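Local atomic coordinates of Hsc70 cochaperone (SGT) (PDB entry 3SZ7), a protein that acts as a co-chaperone of heat-shock cognate proteins that preferentially binds ER-destined tail-anchored proteins and directs them to the GET pathway, its TPR domain binding the chaperones. Residues 80-85 / 99-104. Numbering follows the deposited sequence.
Sequences KAWSRL and KEAYEK
Trp82 lies against Ala101 and Lys104, and its side chain shows how one large residue can bridge one side of the seam between two antiparallel helices. Its CB meets Ala101 O at 3.5 Å. With CG anti to the carbonyl carbon (chi1 -72°), the indole reaches across the neighbouring helix: CG passes Ala101 O and Lys104 C, CD1 lies near Lys104 O, and CE3 comes within 4.1 Å of Ala101 CB. Lys104 CB lies over one face of the Trp82 six-membered ring, 3.7 Å from its centroid and 8° off the normal, a CH-pi contact. CZ2 and CZ3 also meet Lys104 CD, which touches Trp82 CH2 at 3.4 Å, while the ammonium end leads away. Trp82 NE1 donates a hydrogen bond to Pro76 O.

Deeper in, Ala101 CB packs on Leu85 CG at 3.9 Å. Beyond it, one water links Ser83 OG (3.1 Å) to Tyr102 OH (2.9 Å); the water lies at the edge of the Tyr102 ring, in its plane.

The axes of segments 80-85 and 99-104 approach to 7.8 Å, antiparallel at 162°. This is the helix A/helix B hairpin of a tetratricopeptide repeat, here the predicted third, with Trp82 at the consensus tryptophan position.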
# COMPACT_ATOMS: atom_id res chain seq x y z
N LYS A 80 -2.45 2.57 9.57
CA LYS A 80 -3.18 2.21 8.34
C LYS A 80 -2.57 2.87 7.10
O LYS A 80 -2.51 2.26 6.03
CB LYS A 80 -4.67 2.53 8.45
CG LYS A 80 -5.53 1.84 7.39
CD LYS A 80 -7.02 2.15 7.55
CE LYS A 80 -7.60 1.52 8.81
NZ LYS A 80 -7.80 0.05 8.69
N ALA A 81 -2.12 4.11 7.24
CA ALA A 81 -1.52 4.83 6.11
C ALA A 81 -0.26 4.12 5.62
O ALA A 81 -0.02 4.04 4.42
CB ALA A 81 -1.21 6.27 6.49
N TRP A 82 0.53 3.59 6.55
CA TRP A 82 1.75 2.88 6.19
C TRP A 82 1.43 1.57 5.48
O TRP A 82 2.14 1.16 4.56
CB TRP A 82 2.60 2.59 7.43
CG TRP A 82 3.26 3.79 8.02
CD1 TRP A 82 2.96 4.40 9.20
CD2 TRP A 82 4.35 4.54 7.45
NE1 TRP A 82 3.79 5.47 9.41
CE2 TRP A 82 4.64 5.58 8.35
CE3 TRP A 82 5.09 4.43 6.27
CZ2 TRP A 82 5.66 6.51 8.10
CZ3 TRP A 82 6.10 5.35 6.03
CH2 TRP A 82 6.37 6.38 6.95
N SER A 83 0.35 0.92 5.92
CA SER A 83 -0.08 -0.32 5.28
C SER A 83 -0.52 -0.06 3.84
O SER A 83 -0.22 -0.85 2.94
CB SER A 83 -1.21 -0.97 6.07
OG SER A 83 -1.55 -2.23 5.51
N ARG A 84 -1.24 1.04 3.64
CA ARG A 84 -1.67 1.46 2.31
C ARG A 84 -0.48 1.76 1.42
O ARG A 84 -0.46 1.38 0.26
CB ARG A 84 -2.53 2.72 2.39
CG ARG A 84 -3.81 2.54 3.14
CD ARG A 84 -4.94 2.15 2.21
NE ARG A 84 -6.18 2.01 2.95
CZ ARG A 84 -6.74 0.85 3.24
NH1 ARG A 84 -6.18 -0.28 2.82
NH2 ARG A 84 -7.87 0.81 3.93
N LEU A 85 0.50 2.46 1.98
CA LEU A 85 1.71 2.83 1.24
C LEU A 85 2.51 1.59 0.86
O LEU A 85 3.04 1.49 -0.25
CB LEU A 85 2.58 3.76 2.09
CG LEU A 85 3.88 4.23 1.43
CD1 LEU A 85 3.58 4.84 0.07
CD2 LEU A 85 4.58 5.24 2.33
N LYS A 99 8.93 -2.61 1.74
CA LYS A 99 9.48 -3.16 2.96
C LYS A 99 9.60 -2.08 4.04
O LYS A 99 9.18 -2.28 5.18
CB LYS A 99 10.84 -3.81 2.70
CG LYS A 99 11.56 -4.29 3.95
CD LYS A 99 12.90 -4.91 3.58
CE LYS A 99 13.65 -5.43 4.80
NZ LYS A 99 14.25 -4.33 5.61
N GLU A 100 10.15 -0.93 3.66
CA GLU A 100 10.30 0.19 4.59
C GLU A 100 8.95 0.67 5.12
O GLU A 100 8.81 0.94 6.31
CB GLU A 100 11.05 1.35 3.92
CG GLU A 100 12.47 0.99 3.54
CD GLU A 100 13.20 2.12 2.83
OE1 GLU A 100 12.55 3.13 2.47
OE2 GLU A 100 14.42 2.00 2.63
N ALA A 101 7.95 0.77 4.25
CA ALA A 101 6.63 1.24 4.67
C ALA A 101 5.99 0.26 5.64
O ALA A 101 5.40 0.66 6.65
CB ALA A 101 5.72 1.48 3.48
N TYR A 102 6.08 -1.04 5.34
CA TYR A 102 5.49 -2.03 6.24
C TYR A 102 6.20 -2.04 7.60
O TYR A 102 5.55 -2.19 8.63
CB TYR A 102 5.51 -3.43 5.63
CG TYR A 102 4.41 -3.65 4.62
CD1 TYR A 102 3.08 -3.48 4.97
CD2 TYR A 102 4.70 -4.06 3.33
CE1 TYR A 102 2.07 -3.70 4.06
CE2 TYR A 102 3.71 -4.28 2.41
CZ TYR A 102 2.39 -4.10 2.78
OH TYR A 102 1.39 -4.33 1.87
N GLU A 103 7.52 -1.89 7.59
CA GLU A 103 8.27 -1.84 8.84
C GLU A 103 7.83 -0.66 9.69
O GLU A 103 7.61 -0.79 10.89
CB GLU A 103 9.77 -1.80 8.58
CG GLU A 103 10.32 -3.11 8.07
CD GLU A 103 11.77 -3.00 7.61
OE1 GLU A 103 12.20 -1.88 7.25
OE2 GLU A 103 12.46 -4.03 7.60
N LYS A 104 7.70 0.51 9.07
CA LYS A 104 7.24 1.68 9.81
C LYS A 104 5.79 1.54 10.26
O LYS A 104 5.40 2.05 11.33
CB LYS A 104 7.44 2.95 8.98
CG LYS A 104 8.91 3.25 8.70
CD LYS A 104 9.10 4.63 8.09
CE LYS A 104 10.58 4.93 7.87
NZ LYS A 104 11.37 4.72 9.12
O HOH W 1 -1.25 -3.94 2.94